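Local atomic coordinates of CD38 molecule (Bos taurus, PDB entry 3P5S), a protein that is a CD38 molecule of the ADP-ribosyl cyclase family whose ligand pocket lies beside a parallel beta-sheet. Residues Gln115-Lys120 / Glu186-Ser191. Numbering follows the deposited sequence.
Sequences QVFWSK and ERFAES. With AVU ([(2R,3S,4R,5R)-5-(6-amino-9H-purin-9-yl)-3,4-dihydroxytetrahydrofuran-2-yl]methyl [(2R,3R,4R)-4-fluoro-3-hydroxytetrahydrofuran-2-yl]methyl dihydrogen diphosphate), chain E.
F188, near the C-terminal end of helix 176-191, meets Q115 and F117 of strand 115-119, an outermost strand of the four-stranded parallel sheet in this ADP-ribosyl cyclase fold. The axes of strand 115-119 and of the helical segment 186-191 run 135° apart, a 10.2 Å spacing bridged by side chains. The tight part centres on the F188 ring. With CG anti to the backbone N (chi1 -174°), that ring reaches the strand, with Q115 over one face and F117 alongside on the same side. Q115 NE2 sits over the centre of that face, 3.1 Å above its plane, and also donates a nearly straight hydrogen bond of 2.9 Å to F188 O. The acceptor lies almost within the Q115 amide plane, whereas the donor stands well above the F188 carbonyl plane. The edge of F188 points toward a face of F117 in an offset edge-to-face pair with planes at 60°; A189 CA borders the F117 ring at its rim. The contact loosens toward partly exposed S191, where a water donates to Q115 OE1 and also hydrogen-bonds S191 OG, bridging strand and helix. From F117 onward the chain also lines the ligand pocket, drawing away from the helix. One face of W118 lies against AVU C5R, S119 OG binds AVU O2B, and K120 NZ, also paired with D209, binds AVU O1A. Directly after F117, W118 N donates to AVU O3R at 2.9 Å.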
loop_
_atom_site.group_PDB
_atom_site.type_symbol
_atom_site.label_atom_id
_atom_site.label_comp_id
_atom_site.label_asym_id
_atom_site.label_seq_id
_atom_site.Cartn_x
_atom_site.Cartn_y
_atom_site.Cartn_z
ATOM N N GLN A 115 -0.890 -1.502 12.717
ATOM C CA GLN A 115 -0.560 -1.136 11.352
ATOM C C GLN A 115 0.783 -1.709 10.918
ATOM O O GLN A 115 1.789 -1.659 11.666
ATOM C CB GLN A 115 -0.561 0.387 11.187
ATOM C CG GLN A 115 -0.563 0.828 9.736
ATOM C CD GLN A 115 -0.953 2.286 9.562
ATOM O OE1 GLN A 115 -1.580 2.881 10.430
ATOM N NE2 GLN A 115 -0.578 2.860 8.435
ATOM N N VAL A 116 0.798 -2.245 9.703
ATOM C CA VAL A 116 2.009 -2.853 9.151
ATOM C C VAL A 116 2.340 -2.340 7.753
ATOM O O VAL A 116 1.515 -2.399 6.842
ATOM C CB VAL A 116 1.894 -4.406 9.119
ATOM C CG1 VAL A 116 3.141 -5.029 8.461
ATOM C CG2 VAL A 116 1.694 -4.940 10.531
ATOM N N PHE A 117 3.551 -1.820 7.591
ATOM C CA PHE A 117 4.069 -1.423 6.282
ATOM C C PHE A 117 4.998 -2.500 5.753
ATOM O O PHE A 117 5.459 -3.350 6.514
ATOM C CB PHE A 117 4.866 -0.124 6.388
ATOM C CG PHE A 117 4.055 1.059 6.846
ATOM C CD1 PHE A 117 3.515 1.936 5.923
ATOM C CD2 PHE A 117 3.849 1.299 8.192
ATOM C CE1 PHE A 117 2.773 3.021 6.319
ATOM C CE2 PHE A 117 3.089 2.394 8.611
ATOM C CZ PHE A 117 2.563 3.264 7.665
ATOM N N TRP A 118 5.269 -2.470 4.451
ATOM C CA TRP A 118 6.224 -3.390 3.854
ATOM C C TRP A 118 6.845 -2.754 2.614
ATOM O O TRP A 118 6.303 -1.800 2.053
ATOM C CB TRP A 118 5.536 -4.705 3.470
ATOM C CG TRP A 118 4.300 -4.490 2.631
ATOM C CD1 TRP A 118 3.022 -4.334 3.092
ATOM C CD2 TRP A 118 4.229 -4.379 1.198
ATOM N NE1 TRP A 118 2.158 -4.157 2.039
ATOM C CE2 TRP A 118 2.870 -4.165 0.866
ATOM C CE3 TRP A 118 5.175 -4.452 0.164
ATOM C CZ2 TRP A 118 2.439 -4.006 -0.453
ATOM C CZ3 TRP A 118 4.736 -4.299 -1.162
ATOM C CH2 TRP A 118 3.383 -4.100 -1.452
ATOM N N SER A 119 7.962 -3.310 2.169
ATOM C CA SER A 119 8.635 -2.840 0.982
ATOM C C SER A 119 9.467 -4.018 0.505
ATOM O O SER A 119 10.343 -4.483 1.238
ATOM C CB SER A 119 9.539 -1.640 1.317
ATOM O OG SER A 119 9.840 -0.917 0.142
ATOM N N LYS A 120 9.161 -4.515 -0.692
ATOM C CA LYS A 120 9.827 -5.683 -1.273
ATOM C C LYS A 120 9.587 -6.980 -0.492
ATOM O O LYS A 120 10.357 -7.925 -0.605
ATOM C CB LYS A 120 11.331 -5.440 -1.417
ATOM C CG LYS A 120 11.730 -3.986 -1.522
ATOM C CD LYS A 120 11.639 -3.485 -2.942
ATOM C CE LYS A 120 11.700 -1.968 -2.980
ATOM N NZ LYS A 120 11.461 -1.445 -4.343
ATOM N N GLU A 186 -0.140 7.400 1.241
ATOM C CA GLU A 186 0.083 8.641 1.975
ATOM C C GLU A 186 -0.910 8.782 3.116
ATOM O O GLU A 186 -0.522 9.030 4.266
ATOM C CB GLU A 186 -0.020 9.866 1.057
ATOM C CG GLU A 186 0.449 11.137 1.755
ATOM C CD GLU A 186 0.066 12.417 1.013
ATOM O OE1 GLU A 186 0.115 12.447 -0.234
ATOM O OE2 GLU A 186 -0.296 13.389 1.697
ATOM N N ARG A 187 -2.199 8.624 2.795
ATOM C CA ARG A 187 -3.243 8.696 3.809
ATOM C C ARG A 187 -3.111 7.600 4.861
ATOM O O ARG A 187 -3.353 7.853 6.041
ATOM C CB ARG A 187 -4.634 8.640 3.189
ATOM C CG ARG A 187 -4.896 9.711 2.147
ATOM C CD ARG A 187 -5.317 11.068 2.779
ATOM N NE ARG A 187 -6.085 10.903 4.021
ATOM C CZ ARG A 187 -7.385 11.179 4.156
ATOM N NH1 ARG A 187 -8.084 11.629 3.127
ATOM N NH2 ARG A 187 -7.999 10.995 5.320
ATOM N N PHE A 188 -2.741 6.390 4.425
ATOM C CA PHE A 188 -2.439 5.281 5.307
ATOM C C PHE A 188 -1.375 5.696 6.343
ATOM O O PHE A 188 -1.503 5.411 7.525
ATOM C CB PHE A 188 -1.918 4.132 4.434
ATOM C CG PHE A 188 -1.681 2.812 5.150
ATOM C CD1 PHE A 188 -2.700 2.130 5.803
ATOM C CD2 PHE A 188 -0.447 2.193 5.038
ATOM C CE1 PHE A 188 -2.468 0.875 6.399
ATOM C CE2 PHE A 188 -0.206 0.939 5.610
ATOM C CZ PHE A 188 -1.220 0.271 6.296
ATOM N N ALA A 189 -0.305 6.326 5.886
ATOM C CA ALA A 189 0.815 6.659 6.775
ATOM C C ALA A 189 0.454 7.826 7.670
ATOM O O ALA A 189 0.865 7.876 8.826
ATOM C CB ALA A 189 2.087 6.993 5.938
ATOM N N GLU A 190 -0.294 8.786 7.128
ATOM C CA GLU A 190 -0.704 9.945 7.920
ATOM C C GLU A 190 -1.608 9.583 9.091
ATOM O O GLU A 190 -1.637 10.317 10.084
ATOM C CB GLU A 190 -1.368 11.022 7.041
ATOM C CG GLU A 190 -0.412 11.635 6.025
ATOM C CD GLU A 190 -1.092 12.566 5.028
ATOM O OE1 GLU A 190 -2.342 12.594 4.978
ATOM O OE2 GLU A 190 -0.366 13.276 4.300
ATOM N N SER A 191 -2.345 8.467 8.983
ATOM C CA SER A 191 -3.328 8.110 10.000
ATOM C C SER A 191 -2.760 7.137 11.052
ATOM O O SER A 191 -3.388 6.881 12.073
ATOM C CB SER A 191 -4.576 7.506 9.345
ATOM O OG SER A 191 -4.235 6.310 8.683
HETATM N N1 AVU E . -1.803 -4.178 -4.774
HETATM C C2 AVU E . -1.177 -4.010 -5.955
HETATM N N3 AVU E . -0.143 -3.144 -6.019
HETATM C C4 AVU E . 0.271 -2.444 -4.946
HETATM C C5 AVU E . -0.355 -2.599 -3.722
HETATM C C6 AVU E . -1.412 -3.492 -3.674
HETATM N N6 AVU E . -2.110 -3.698 -2.436
HETATM N N7 AVU E . 0.274 -1.778 -2.839
HETATM C C8 AVU E . 1.256 -1.118 -3.506
HETATM N N9 AVU E . 1.253 -1.539 -4.799
HETATM P PA AVU E . 7.611 -2.226 -3.574
HETATM P PB AVU E . 6.695 -0.130 -1.940
HETATM C "C1'" AVU E . 2.121 -1.169 -5.919
HETATM O O1A AVU E . 8.932 -1.669 -4.024
HETATM O O1B AVU E . 6.810 0.688 -3.213
HETATM C C1R AVU E . 2.363 1.244 0.588
HETATM C "C2'" AVU E . 2.681 0.207 -5.875
HETATM O "O2'" AVU E . 2.435 0.875 -7.081
HETATM O O2A AVU E . 7.651 -3.721 -3.336
HETATM O O2B AVU E . 7.422 0.467 -0.760
HETATM C C2R AVU E . 2.169 0.175 1.614
HETATM F F2R AVU E . 1.369 -0.731 1.051
HETATM C "C3'" AVU E . 4.097 0.043 -5.628
HETATM O "O3'" AVU E . 4.839 0.926 -6.386
HETATM O O3A AVU E . 7.202 -1.601 -2.187
HETATM C C3R AVU E . 3.441 -0.455 1.784
HETATM O O3R AVU E . 3.905 -0.273 3.099
HETATM C "C4'" AVU E . 4.435 -1.432 -5.893
HETATM O "O4'" AVU E . 3.229 -2.097 -6.117
HETATM C C4R AVU E . 4.370 0.169 0.797
HETATM O O4R AVU E . 3.725 1.375 0.380
HETATM C "C5'" AVU E . 5.269 -2.115 -4.789
HETATM O "O5'" AVU E . 6.614 -1.752 -4.723
HETATM C C5R AVU E . 4.699 -0.744 -0.339
HETATM O O5R AVU E . 5.126 -0.220 -1.556
HETATM O O HOH W 1 -3.990 4.115 10.047
#